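Local atomic coordinates of fusarinine C esterase sidJ (Aspergillus fumigatus, PDB entry 6GUP), a protein that hydrolyses the ester bonds of the fungal siderophore fusarinine C, releasing fusarinine and iron, but leaves triacetylfusarinine C intact. Residues Q173-E178 against A186-V191; V129-S134 against P246-L251; M279-G284 against N339-K344; H17-T22 against L72-S77. One frame throughout, in Å; residues are numbered along the deposited sequence.

In the fold
All four contacts belong to one alpha/beta-hydrolase domain, but they sit at different depths. Contacts 2, 3 and 4 are buried, whereas contact 1 lies far out, its centre about 25 Å from that of the chain, and joins two helices of an excursion from the central sheet. Contacts 3 and 4 reach the same sheet on opposite sides of the chain's centre, with centres about 27 Å apart. The chemistry of the four differs accordingly: aliphatic branches in contact 1, a leucine pair beside a histidine and glutamate in contact 2, leucine and methionine packing against a helix in contact 3, and a tyrosine-to-carbonyl hydrogen bond with a bridging water in contact 4.

Contact 1 of 4, residues Q173-E178 against A186-V191; sequences QWVLAE and AEIRPV
The axes of the helical segments 173-178 and 186-191 approach to 8.6 Å and run at 131° to each other, more antiparallel than parallel. They lie on successive helices, 168-178 and 185-205, joined by a short connection, and both belong to the excursion between strands 159-163 and 278-283 of the alpha/beta-hydrolase sheet. The backbones are nearest at Leu176 and Arg189, whose CA atoms are 6.5 Å apart. The second helix is kinked here: Pro190 has no N-H to give, and Val191 N does not bond to the turn before either, making only a weak bond to Ile188 O.

Ile188 is the centre of the contact, pointing toward the other helix and using its two branches on different neighbours. Its longer branch ends at CD1, which meets Val175 CG1 at 3.9 Å, the two side chains crossing at about a right angle. Val175 CG1 lies anti to the backbone N (chi1 165°), and this is the methyl that does the touching. The short branch of Ile188 serves Leu176: CG2 of Ile188 rests 4.0 Å from CD2 of Leu176. The leucine starts off along the flank of its helix, and its CD2 methyl then bridges the gap.

Val175 and Ile188 are buried, while Arg189 borders the contact on the exposed side, with its guanidinium group in a salt bridge to Glu193 on the next turn of its own helix. Val175 also packs on Leu180 in the connection. Beyond the isoleucine, CD2 of Leu176 also reaches the backbone of the second helix, lying 4.5 Å from Arg189 CA.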
loop_
_atom_site.group_PDB
_atom_site.type_symbol
_atom_site.label_atom_id
_atom_site.label_comp_id
_atom_site.label_asym_id
_atom_site.label_seq_id
_atom_site.Cartn_x
_atom_site.Cartn_y
_atom_site.Cartn_z
ATOM N N GLN A 173 3.113 20.915 -17.792
ATOM C CA GLN A 173 3.253 21.909 -18.875
ATOM C C GLN A 173 2.648 21.419 -20.197
ATOM O O GLN A 173 2.017 22.190 -20.923
ATOM C CB GLN A 173 4.729 22.267 -19.098
ATOM C CG GLN A 173 5.354 23.107 -17.992
ATOM C CD GLN A 173 6.856 23.294 -18.159
ATOM O OE1 GLN A 173 7.429 22.963 -19.198
ATOM N NE2 GLN A 173 7.498 23.830 -17.128
ATOM N N TRP A 174 2.850 20.136 -20.488
ATOM C CA TRP A 174 2.316 19.487 -21.688
ATOM C C TRP A 174 0.803 19.258 -21.604
ATOM O O TRP A 174 0.103 19.365 -22.615
ATOM C CB TRP A 174 3.055 18.164 -21.905
ATOM C CG TRP A 174 2.787 17.439 -23.190
ATOM C CD1 TRP A 174 2.483 16.122 -23.316
ATOM C CD2 TRP A 174 2.826 17.971 -24.525
ATOM N NE1 TRP A 174 2.325 15.787 -24.638
ATOM C CE2 TRP A 174 2.532 16.903 -25.405
ATOM C CE3 TRP A 174 3.091 19.238 -25.064
ATOM C CZ2 TRP A 174 2.484 17.065 -26.796
ATOM C CZ3 TRP A 174 3.038 19.402 -26.450
ATOM C CH2 TRP A 174 2.738 18.318 -27.298
ATOM N N VAL A 175 0.310 18.937 -20.406
ATOM C CA VAL A 175 -1.135 18.854 -20.137
ATOM C C VAL A 175 -1.813 20.221 -20.307
ATOM O O VAL A 175 -2.899 20.302 -20.884
ATOM C CB VAL A 175 -1.422 18.260 -18.730
ATOM C CG1 VAL A 175 -2.862 18.503 -18.278
ATOM C CG2 VAL A 175 -1.130 16.766 -18.725
ATOM N N LEU A 176 -1.180 21.280 -19.806
ATOM C CA LEU A 176 -1.687 22.648 -19.984
ATOM C C LEU A 176 -1.629 23.123 -21.442
ATOM O O LEU A 176 -2.448 23.942 -21.854
ATOM C CB LEU A 176 -0.928 23.633 -19.087
ATOM C CG LEU A 176 -1.106 23.457 -17.575
ATOM C CD1 LEU A 176 -0.046 24.243 -16.820
ATOM C CD2 LEU A 176 -2.501 23.873 -17.129
ATOM N N ALA A 177 -0.659 22.619 -22.206
ATOM C CA ALA A 177 -0.545 22.925 -23.635
ATOM C C ALA A 177 -1.574 22.174 -24.487
ATOM O O ALA A 177 -2.261 22.787 -25.307
ATOM C CB ALA A 177 0.864 22.620 -24.129
ATOM N N GLU A 178 -1.675 20.858 -24.283
ATOM C CA GLU A 178 -2.456 19.963 -25.160
ATOM C C GLU A 178 -3.758 19.389 -24.587
ATOM O O GLU A 178 -4.613 18.940 -25.354
ATOM C CB GLU A 178 -1.575 18.790 -25.599
ATOM C CG GLU A 178 -0.444 19.168 -26.541
ATOM C CD GLU A 178 -0.917 19.688 -27.888
ATOM O OE1 GLU A 178 -1.924 19.173 -28.419
ATOM O OE2 GLU A 178 -0.271 20.613 -28.423
ATOM N N ALA A 186 -8.316 24.627 -22.364
ATOM C CA ALA A 186 -9.225 25.675 -21.894
ATOM C C ALA A 186 -10.049 25.283 -20.661
ATOM O O ALA A 186 -10.435 26.147 -19.874
ATOM C CB ALA A 186 -10.154 26.082 -23.020
ATOM N N GLU A 187 -10.325 23.987 -20.518
ATOM C CA GLU A 187 -11.089 23.447 -19.387
ATOM C C GLU A 187 -10.206 23.163 -18.172
ATOM O O GLU A 187 -10.652 23.292 -17.031
ATOM C CB GLU A 187 -11.769 22.140 -19.788
ATOM C CG GLU A 187 -12.659 22.223 -21.018
ATOM C CD GLU A 187 -13.022 20.854 -21.553
ATOM O OE1 GLU A 187 -13.278 19.947 -20.734
ATOM O OE2 GLU A 187 -13.039 20.678 -22.789
ATOM N N ILE A 188 -8.971 22.741 -18.434
ATOM C CA ILE A 188 -7.993 22.409 -17.391
ATOM C C ILE A 188 -7.392 23.660 -16.735
ATOM O O ILE A 188 -7.153 23.668 -15.525
ATOM C CB ILE A 188 -6.877 21.485 -17.957
ATOM C CG1 ILE A 188 -7.454 20.086 -18.212
ATOM C CG2 ILE A 188 -5.682 21.384 -17.007
ATOM C CD1 ILE A 188 -6.614 19.211 -19.117
ATOM N N ARG A 189 -7.152 24.701 -17.534
ATOM C CA ARG A 189 -6.497 25.937 -17.073
ATOM C C ARG A 189 -7.106 26.583 -15.813
ATOM O O ARG A 189 -6.369 26.860 -14.866
ATOM C CB ARG A 189 -6.438 26.969 -18.209
ATOM C CG ARG A 189 -5.651 28.225 -17.879
ATOM C CD ARG A 189 -4.192 28.008 -18.202
ATOM N NE ARG A 189 -3.320 28.974 -17.542
ATOM C CZ ARG A 189 -2.116 29.343 -17.982
ATOM N NH1 ARG A 189 -1.606 28.850 -19.113
ATOM N NH2 ARG A 189 -1.411 30.233 -17.288
ATOM N N PRO A 190 -8.438 26.831 -15.799
ATOM C CA PRO A 190 -9.071 27.438 -14.612
ATOM C C PRO A 190 -8.841 26.651 -13.321
ATOM O O PRO A 190 -8.718 27.243 -12.246
ATOM C CB PRO A 190 -10.569 27.430 -14.954
ATOM C CG PRO A 190 -10.657 27.218 -16.418
ATOM C CD PRO A 190 -9.437 26.459 -16.816
ATOM N N VAL A 191 -8.784 25.328 -13.449
ATOM C CA VAL A 191 -8.575 24.433 -12.316
ATOM C C VAL A 191 -7.121 24.517 -11.839
ATOM O O VAL A 191 -6.870 24.557 -10.636
ATOM C CB VAL A 191 -8.955 22.975 -12.666
ATOM C CG1 VAL A 191 -8.862 22.082 -11.437
ATOM C CG2 VAL A 191 -10.366 22.911 -13.244
#

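Contact 2 of 4, residues V129-S134 against P246-L251; sequences VLHYLS and PSEDDL
Helix 125-134 follows strand 117-122 in the alpha/beta-hydrolase fold, and a GxSxG sequence spans the junction, consistent with a nucleophile elbow at Ser123. The later part of this helix is packed by the loop 246-251, from a region far along the chain between helices 231-238 and 258-262. Leu130 and Leu251 make the apolar half of the contact. They slide past each other in opposite directions, so the CD2 methyl of Leu130 meets the stem of its neighbour, 4.1 Å from Leu251 CB. Leu130 also touches Phe265, and Leu251 rests on Gln127 one turn back along the helix.

The polar half is looser. Glu248 reaches over with an extended chain, CG anti to the backbone N (chi1 177°), and its OE2 comes within 4.0 Å of His131 CE1. The imidazole and carboxylate planes are 85° apart, nearly perpendicular. His131 NE2 has its hydrogen bond with Asp87, while Glu248 OE1 makes a weak one with the backbone N of His85. Asp87, with the Glu248 carboxylate near by, could favour a positive charge on the ring.

Within the helix, the carbonyl of Leu130 accepts two bonds, from N and OG of Ser134, which arrive from opposite faces of the carbonyl plane. The hydroxyl bond, Ser134 OG to Leu130 O, is 2.7 Å long.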
loop_
_atom_site.group_PDB
_atom_site.type_symbol
_atom_site.label_atom_id
_atom_site.label_comp_id
_atom_site.label_asym_id
_atom_site.label_seq_id
_atom_site.Cartn_x
_atom_site.Cartn_y
_atom_site.Cartn_z
ATOM N N VAL A 129 15.589 5.652 -7.680
ATOM C CA VAL A 129 16.821 5.019 -8.171
ATOM C C VAL A 129 17.974 6.029 -8.206
ATOM O O VAL A 129 19.041 5.767 -7.650
ATOM C CB VAL A 129 16.623 4.373 -9.569
ATOM C CG1 VAL A 129 17.935 3.821 -10.119
ATOM C CG2 VAL A 129 15.580 3.262 -9.500
ATOM N N LEU A 130 17.752 7.175 -8.851
ATOM C CA LEU A 130 18.775 8.228 -8.941
ATOM C C LEU A 130 19.095 8.846 -7.575
ATOM O O LEU A 130 20.250 9.169 -7.297
ATOM C CB LEU A 130 18.352 9.323 -9.935
ATOM C CG LEU A 130 19.321 10.488 -10.191
ATOM C CD1 LEU A 130 20.723 10.010 -10.545
ATOM C CD2 LEU A 130 18.784 11.390 -11.293
ATOM N N HIS A 131 18.074 8.999 -6.732
ATOM C CA HIS A 131 18.244 9.515 -5.367
ATOM C C HIS A 131 19.045 8.536 -4.496
ATOM O O HIS A 131 19.904 8.955 -3.722
ATOM C CB HIS A 131 16.876 9.799 -4.736
ATOM C CG HIS A 131 16.920 10.700 -3.542
ATOM N ND1 HIS A 131 16.704 12.059 -3.631
ATOM C CD2 HIS A 131 17.110 10.434 -2.229
ATOM C CE1 HIS A 131 16.776 12.593 -2.425
ATOM N NE2 HIS A 131 17.020 11.629 -1.557
ATOM N N TYR A 132 18.763 7.240 -4.639
ATOM C CA TYR A 132 19.538 6.177 -3.974
ATOM C C TYR A 132 21.030 6.281 -4.312
ATOM O O TYR A 132 21.880 6.182 -3.422
ATOM C CB TYR A 132 19.002 4.790 -4.373
ATOM C CG TYR A 132 19.603 3.619 -3.622
ATOM C CD1 TYR A 132 20.824 3.063 -4.012
ATOM C CD2 TYR A 132 18.938 3.045 -2.536
ATOM C CE1 TYR A 132 21.375 1.988 -3.330
ATOM C CE2 TYR A 132 19.481 1.966 -1.849
ATOM C CZ TYR A 132 20.697 1.441 -2.251
ATOM O OH TYR A 132 21.244 0.377 -1.572
ATOM N N LEU A 133 21.331 6.490 -5.593
ATOM C CA LEU A 133 22.713 6.521 -6.087
ATOM C C LEU A 133 23.453 7.843 -5.862
ATOM O O LEU A 133 24.670 7.832 -5.682
ATOM C CB LEU A 133 22.746 6.181 -7.584
ATOM C CG LEU A 133 22.294 4.772 -7.973
ATOM C CD1 LEU A 133 22.199 4.647 -9.487
ATOM C CD2 LEU A 133 23.232 3.721 -7.396
ATOM N N SER A 134 22.735 8.968 -5.878
ATOM C CA SER A 134 23.365 10.295 -5.950
ATOM C C SER A 134 23.577 11.005 -4.609
ATOM O O SER A 134 24.517 11.792 -4.475
ATOM C CB SER A 134 22.556 11.205 -6.880
ATOM O OG SER A 134 21.264 11.469 -6.358
ATOM N N PRO A 246 16.494 23.346 -8.839
ATOM C CA PRO A 246 15.151 22.739 -8.830
ATOM C C PRO A 246 14.751 22.048 -7.515
ATOM O O PRO A 246 15.539 22.000 -6.568
ATOM C CB PRO A 246 15.262 21.689 -9.936
ATOM C CG PRO A 246 16.669 21.235 -9.834
ATOM C CD PRO A 246 17.441 22.491 -9.580
ATOM N N SER A 247 13.532 21.505 -7.490
ATOM C CA SER A 247 13.004 20.770 -6.334
ATOM C C SER A 247 13.538 19.334 -6.273
ATOM O O SER A 247 14.217 18.871 -7.193
ATOM C CB SER A 247 11.471 20.755 -6.369
ATOM O OG SER A 247 10.977 19.925 -7.409
ATOM N N GLU A 248 13.218 18.646 -5.176
ATOM C CA GLU A 248 13.614 17.248 -4.953
ATOM C C GLU A 248 13.118 16.308 -6.057
ATOM O O GLU A 248 13.861 15.438 -6.517
ATOM C CB GLU A 248 13.094 16.767 -3.588
ATOM C CG GLU A 248 13.378 15.307 -3.262
ATOM C CD GLU A 248 12.773 14.873 -1.944
ATOM O OE1 GLU A 248 11.528 14.827 -1.853
ATOM O OE2 GLU A 248 13.539 14.560 -1.009
ATOM N N ASP A 249 11.863 16.487 -6.462
ATOM C CA ASP A 249 11.241 15.656 -7.499
ATOM C C ASP A 249 11.799 15.936 -8.890
ATOM O O ASP A 249 11.920 15.018 -9.705
ATOM C CB ASP A 249 9.722 15.872 -7.528
ATOM C CG ASP A 249 9.045 15.485 -6.225
ATOM O OD1 ASP A 249 9.471 14.497 -5.591
ATOM O OD2 ASP A 249 8.075 16.170 -5.837
ATOM N N ASP A 250 12.140 17.197 -9.155
ATOM C CA ASP A 250 12.523 17.639 -10.493
ATOM C C ASP A 250 13.966 17.239 -10.842
ATOM O O ASP A 250 14.877 18.070 -10.870
ATOM C CB ASP A 250 12.301 19.156 -10.618
ATOM C CG ASP A 250 12.364 19.649 -12.053
ATOM O OD1 ASP A 250 12.140 18.842 -12.977
ATOM O OD2 ASP A 250 12.626 20.854 -12.255
ATOM N N LEU A 251 14.144 15.946 -11.106
ATOM C CA LEU A 251 15.437 15.372 -11.489
ATOM C C LEU A 251 15.595 15.249 -13.007
ATOM O O LEU A 251 16.720 15.273 -13.509
ATOM C CB LEU A 251 15.608 13.986 -10.853
ATOM C CG LEU A 251 15.653 13.929 -9.322
ATOM C CD1 LEU A 251 15.470 12.502 -8.827
ATOM C CD2 LEU A 251 16.956 14.510 -8.794
#

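Contact 3 of 4, residues M279-G284 against N339-K344; sequences MVLFSG and NFLVNK
Strand 279-283 and helix segment 339-344 run almost exactly antiparallel, their axes 10.9 Å apart at an angle of 175°, and the backbones are nearest between Leu281 and Leu341. Leu281 points toward the helix and divides its methyls between two residues. CD1 lies 4.3 Å from Leu341 CG, and CD2 is 4.5 Å from Lys344 CB, one helical turn farther on. Leu341 starts along the flank of its helix but brings its branch point over to the strand, where it also packs on Gln163 of strand 159-163 and on Leu329.

Met279, two residues before Leu281 and on the same face of the strand, adds a smaller contact. CG sits anti to the backbone N (chi1 -170°), and the chain bends only at its last torsion, bringing Met279 CE to 3.8 Å from Lys344 O. The lysine contributes its CB; its chain then leads off, with CE above one face of the Phe340 ring, near its rim.

The strand's other face turns Val280 and Phe282 to helix 295-307. A parallel strand covered by a helix on each face is the layered alpha-beta-alpha build of the alpha/beta-hydrolase fold.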
loop_
_atom_site.group_PDB
_atom_site.type_symbol
_atom_site.label_atom_id
_atom_site.label_comp_id
_atom_site.label_asym_id
_atom_site.label_seq_id
_atom_site.Cartn_x
_atom_site.Cartn_y
_atom_site.Cartn_z
ATOM N N MET A 279 21.313 1.944 -17.050
ATOM C CA MET A 279 20.553 1.909 -18.302
ATOM C C MET A 279 19.254 2.702 -18.176
ATOM O O MET A 279 18.421 2.402 -17.323
ATOM C CB MET A 279 20.243 0.473 -18.730
ATOM C CG MET A 279 19.666 0.381 -20.138
ATOM S SD MET A 279 19.605 -1.288 -20.809
ATOM C CE MET A 279 18.360 -2.024 -19.754
ATOM N N VAL A 280 19.095 3.711 -19.030
ATOM C CA VAL A 280 17.858 4.485 -19.127
ATOM C C VAL A 280 17.083 4.036 -20.367
ATOM O O VAL A 280 17.634 4.002 -21.468
ATOM C CB VAL A 280 18.147 6.001 -19.194
ATOM C CG1 VAL A 280 16.859 6.805 -19.337
ATOM C CG2 VAL A 280 18.902 6.446 -17.948
ATOM N N LEU A 281 15.809 3.693 -20.175
ATOM C CA LEU A 281 14.924 3.277 -21.263
ATOM C C LEU A 281 13.795 4.288 -21.435
ATOM O O LEU A 281 12.782 4.225 -20.733
ATOM C CB LEU A 281 14.350 1.884 -20.985
ATOM C CG LEU A 281 15.341 0.728 -20.836
ATOM C CD1 LEU A 281 14.601 -0.543 -20.452
ATOM C CD2 LEU A 281 16.147 0.509 -22.107
ATOM N N PHE A 282 13.985 5.230 -22.357
ATOM C CA PHE A 282 12.926 6.176 -22.720
ATOM C C PHE A 282 11.867 5.509 -23.581
ATOM O O PHE A 282 12.141 4.531 -24.277
ATOM C CB PHE A 282 13.471 7.389 -23.497
ATOM C CG PHE A 282 13.945 8.543 -22.643
ATOM C CD1 PHE A 282 13.600 8.688 -21.292
ATOM C CD2 PHE A 282 14.715 9.541 -23.232
ATOM C CE1 PHE A 282 14.046 9.775 -20.559
ATOM C CE2 PHE A 282 15.158 10.631 -22.499
ATOM C CZ PHE A 282 14.825 10.747 -21.162
ATOM N N SER A 283 10.666 6.075 -23.540
ATOM C CA SER A 283 9.561 5.645 -24.384
ATOM C C SER A 283 9.460 6.610 -25.567
ATOM O O SER A 283 9.338 7.821 -25.376
ATOM C CB SER A 283 8.269 5.608 -23.571
ATOM O OG SER A 283 8.282 4.522 -22.661
ATOM N N GLY A 284 9.544 6.071 -26.784
ATOM C CA GLY A 284 9.569 6.879 -28.008
ATOM C C GLY A 284 8.300 7.653 -28.303
ATOM O O GLY A 284 8.360 8.753 -28.860
ATOM N N ASN A 339 7.369 -6.242 -25.454
ATOM C CA ASN A 339 8.255 -7.375 -25.742
ATOM C C ASN A 339 9.694 -6.920 -25.966
ATOM O O ASN A 339 10.633 -7.571 -25.502
ATOM C CB ASN A 339 7.774 -8.155 -26.968
ATOM C CG ASN A 339 8.479 -9.490 -27.119
ATOM O OD1 ASN A 339 8.366 -10.362 -26.256
ATOM N ND2 ASN A 339 9.211 -9.657 -28.215
ATOM N N PHE A 340 9.855 -5.806 -26.679
ATOM C CA PHE A 340 11.171 -5.218 -26.910
ATOM C C PHE A 340 11.805 -4.744 -25.605
ATOM O O PHE A 340 12.963 -5.060 -25.330
ATOM C CB PHE A 340 11.081 -4.054 -27.895
ATOM C CG PHE A 340 12.417 -3.532 -28.328
ATOM C CD1 PHE A 340 13.174 -4.221 -29.268
ATOM C CD2 PHE A 340 12.930 -2.361 -27.785
ATOM C CE1 PHE A 340 14.414 -3.747 -29.666
ATOM C CE2 PHE A 340 14.167 -1.879 -28.178
ATOM C CZ PHE A 340 14.912 -2.574 -29.120
ATOM N N LEU A 341 11.035 -4.001 -24.809
ATOM C CA LEU A 341 11.488 -3.511 -23.500
ATOM C C LEU A 341 11.955 -4.655 -22.608
ATOM O O LEU A 341 13.028 -4.578 -22.010
ATOM C CB LEU A 341 10.373 -2.732 -22.796
ATOM C CG LEU A 341 10.743 -2.018 -21.485
ATOM C CD1 LEU A 341 9.920 -0.749 -21.327
ATOM C CD2 LEU A 341 10.580 -2.901 -20.250
ATOM N N VAL A 342 11.142 -5.708 -22.526
ATOM C CA VAL A 342 11.465 -6.883 -21.713
ATOM C C VAL A 342 12.753 -7.548 -22.208
ATOM O O VAL A 342 13.595 -7.943 -21.400
ATOM C CB VAL A 342 10.296 -7.904 -21.683
ATOM C CG1 VAL A 342 10.713 -9.212 -21.017
ATOM C CG2 VAL A 342 9.097 -7.321 -20.946
ATOM N N ASN A 343 12.901 -7.662 -23.528
ATOM C CA ASN A 343 14.124 -8.215 -24.128
ATOM C C ASN A 343 15.374 -7.383 -23.820
ATOM O O ASN A 343 16.452 -7.948 -23.631
ATOM C CB ASN A 343 13.969 -8.404 -25.647
ATOM C CG ASN A 343 13.188 -9.660 -26.006
ATOM O OD1 ASN A 343 13.438 -10.739 -25.468
ATOM N ND2 ASN A 343 12.247 -9.526 -26.935
ATOM N N LYS A 344 15.233 -6.056 -23.765
ATOM C CA LYS A 344 16.349 -5.182 -23.377
ATOM C C LYS A 344 16.758 -5.393 -21.916
ATOM O O LYS A 344 17.946 -5.332 -21.595
ATOM C CB LYS A 344 16.020 -3.697 -23.597
ATOM C CG LYS A 344 15.772 -3.248 -25.037
ATOM C CD LYS A 344 16.814 -3.729 -26.043
ATOM C CE LYS A 344 16.351 -4.970 -26.796
ATOM N NZ LYS A 344 17.352 -5.432 -27.796
#

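Contact 4 of 4, residues H17-T22 against L72-S77; sequences HHYTET and LTLTSS
Tyr19, in the loop that follows the first strand of the alpha/beta-hydrolase sheet, lays its ring end against Leu72 and Thr73. Its hydroxyl donates a hydrogen bond to the backbone carbonyl of Thr73, with 2.7 Å between Tyr19 OH and Thr73 O. The C=O...donor angle is 161°, almost in line with the carbonyl, and the oxygen lies in the plane of the phenol ring at its edge. CG of Tyr19 stands between the backbone N and the carbonyl carbon (chi1 73°), and the ring extends from there to the 72-77 segment.

Two leucine methyls approach the hydroxyl from the same general side: CD1 of Leu72 and CD2 of Leu74, each 3.9 Å from Tyr19 OH. Leu72 crosses the tyrosine at about a right angle, its CD1 also 4.1 Å from ring atom CE2 of Tyr19. The Tyr19 side chain also packs on Thr25 of strand 24-28 and on Tyr99 of helix 86-108. The neighbouring His18 ring meets Trp7 of the second subunit, so the dimer interface lies next to Tyr19.

Just past the Thr73 carbonyl, the chain turns into the short helix 75-78, and Ser77 OG accepts a nearly straight bond from Leu74 N (2.8 Å, 175° at the hydrogen). Thr73 OG1 also hydrogen-bonds with Val24 N. A water adds a second polar link between the segments, donating to Thr22 O and hydrogen-bonding Thr73 OG1, with both oxygens 2.9 Å from the water.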
loop_
_atom_site.group_PDB
_atom_site.type_symbol
_atom_site.label_atom_id
_atom_site.label_comp_id
_atom_site.label_asym_id
_atom_site.label_seq_id
_atom_site.Cartn_x
_atom_site.Cartn_y
_atom_site.Cartn_z
ATOM N N HIS A 17 7.041 -11.362 1.291
ATOM C CA HIS A 17 8.025 -11.207 2.362
ATOM C C HIS A 17 7.736 -9.972 3.200
ATOM O O HIS A 17 7.044 -9.063 2.754
ATOM C CB HIS A 17 9.426 -11.057 1.778
ATOM C CG HIS A 17 9.820 -12.162 0.850
ATOM N ND1 HIS A 17 10.546 -13.256 1.265
ATOM C CD2 HIS A 17 9.593 -12.338 -0.472
ATOM C CE1 HIS A 17 10.748 -14.060 0.239
ATOM N NE2 HIS A 17 10.180 -13.527 -0.828
ATOM N N HIS A 18 8.286 -9.955 4.409
ATOM C CA HIS A 18 8.290 -8.779 5.275
ATOM C C HIS A 18 9.741 -8.360 5.498
ATOM O O HIS A 18 10.469 -9.027 6.236
ATOM C CB HIS A 18 7.615 -9.098 6.616
ATOM C CG HIS A 18 6.153 -8.785 6.651
ATOM N ND1 HIS A 18 5.644 -7.692 7.317
ATOM C CD2 HIS A 18 5.091 -9.419 6.103
ATOM C CE1 HIS A 18 4.332 -7.667 7.178
ATOM N NE2 HIS A 18 3.969 -8.703 6.444
ATOM N N TYR A 19 10.164 -7.274 4.848
ATOM C CA TYR A 19 11.517 -6.729 5.048
ATOM C C TYR A 19 11.595 -5.778 6.256
ATOM O O TYR A 19 12.674 -5.577 6.817
ATOM C CB TYR A 19 12.081 -6.104 3.756
ATOM C CG TYR A 19 11.503 -4.774 3.318
ATOM C CD1 TYR A 19 12.053 -3.573 3.766
ATOM C CD2 TYR A 19 10.441 -4.712 2.412
ATOM C CE1 TYR A 19 11.542 -2.350 3.356
ATOM C CE2 TYR A 19 9.925 -3.493 1.993
ATOM C CZ TYR A 19 10.479 -2.315 2.466
ATOM O OH TYR A 19 9.974 -1.106 2.052
ATOM N N THR A 20 10.459 -5.193 6.637
ATOM C CA THR A 20 10.259 -4.638 7.985
ATOM C C THR A 20 8.981 -5.258 8.551
ATOM O O THR A 20 8.327 -6.059 7.879
ATOM C CB THR A 20 10.147 -3.091 7.994
ATOM O OG1 THR A 20 8.869 -2.680 7.490
ATOM C CG2 THR A 20 11.255 -2.450 7.165
ATOM N N GLU A 21 8.624 -4.888 9.780
ATOM C CA GLU A 21 7.363 -5.339 10.384
ATOM C C GLU A 21 6.142 -4.736 9.671
ATOM O O GLU A 21 5.090 -5.373 9.601
ATOM C CB GLU A 21 7.318 -5.005 11.882
ATOM C CG GLU A 21 8.393 -5.677 12.734
ATOM C CD GLU A 21 8.199 -7.177 12.881
ATOM O OE1 GLU A 21 7.695 -7.611 13.938
ATOM O OE2 GLU A 21 8.549 -7.923 11.941
ATOM N N THR A 22 6.300 -3.523 9.137
ATOM C CA THR A 22 5.232 -2.793 8.441
ATOM C C THR A 22 5.243 -2.980 6.916
ATOM O O THR A 22 4.180 -2.961 6.290
ATOM C CB THR A 22 5.332 -1.280 8.750
ATOM O OG1 THR A 22 5.362 -1.081 10.169
ATOM C CG2 THR A 22 4.150 -0.500 8.163
ATOM N N LEU A 72 7.870 -3.939 -4.230
ATOM C CA LEU A 72 7.760 -3.599 -2.804
ATOM C C LEU A 72 6.836 -2.432 -2.487
ATOM O O LEU A 72 6.491 -1.632 -3.359
ATOM C CB LEU A 72 9.149 -3.328 -2.200
ATOM C CG LEU A 72 9.766 -1.925 -2.315
ATOM C CD1 LEU A 72 11.093 -1.877 -1.576
ATOM C CD2 LEU A 72 9.938 -1.507 -3.766
ATOM N N THR A 73 6.457 -2.363 -1.210
ATOM C CA THR A 73 5.755 -1.222 -0.643
ATOM C C THR A 73 6.740 -0.350 0.122
ATOM O O THR A 73 7.694 -0.851 0.725
ATOM C CB THR A 73 4.639 -1.653 0.328
ATOM O OG1 THR A 73 5.192 -2.430 1.402
ATOM C CG2 THR A 73 3.579 -2.466 -0.398
ATOM N N LEU A 74 6.497 0.955 0.074
ATOM C CA LEU A 74 7.218 1.945 0.861
ATOM C C LEU A 74 6.178 2.650 1.729
ATOM O O LEU A 74 4.984 2.357 1.625
ATOM C CB LEU A 74 7.912 2.945 -0.071
ATOM C CG LEU A 74 8.802 2.364 -1.180
ATOM C CD1 LEU A 74 9.141 3.422 -2.219
ATOM C CD2 LEU A 74 10.072 1.755 -0.602
ATOM N N THR A 75 6.619 3.570 2.582
ATOM C CA THR A 75 5.692 4.445 3.310
ATOM C C THR A 75 5.015 5.403 2.321
ATOM O O THR A 75 3.839 5.733 2.476
ATOM C CB THR A 75 6.410 5.245 4.418
ATOM O OG1 THR A 75 7.039 4.338 5.332
ATOM C CG2 THR A 75 5.432 6.138 5.193
ATOM N N SER A 76 5.767 5.829 1.306
ATOM C CA SER A 76 5.245 6.687 0.239
ATOM C C SER A 76 4.213 6.015 -0.677
ATOM O O SER A 76 3.483 6.711 -1.388
ATOM C CB SER A 76 6.399 7.228 -0.601
ATOM O OG SER A 76 7.288 7.968 0.211
ATOM N N SER A 77 4.171 4.680 -0.682
ATOM C CA SER A 77 3.069 3.935 -1.308
ATOM C C SER A 77 1.722 4.331 -0.702
ATOM O O SER A 77 0.740 4.503 -1.424
ATOM C CB SER A 77 3.264 2.422 -1.151
ATOM O OG SER A 77 4.540 2.012 -1.612
HETATM O O HOH W 1 3.281 -2.329 3.642
#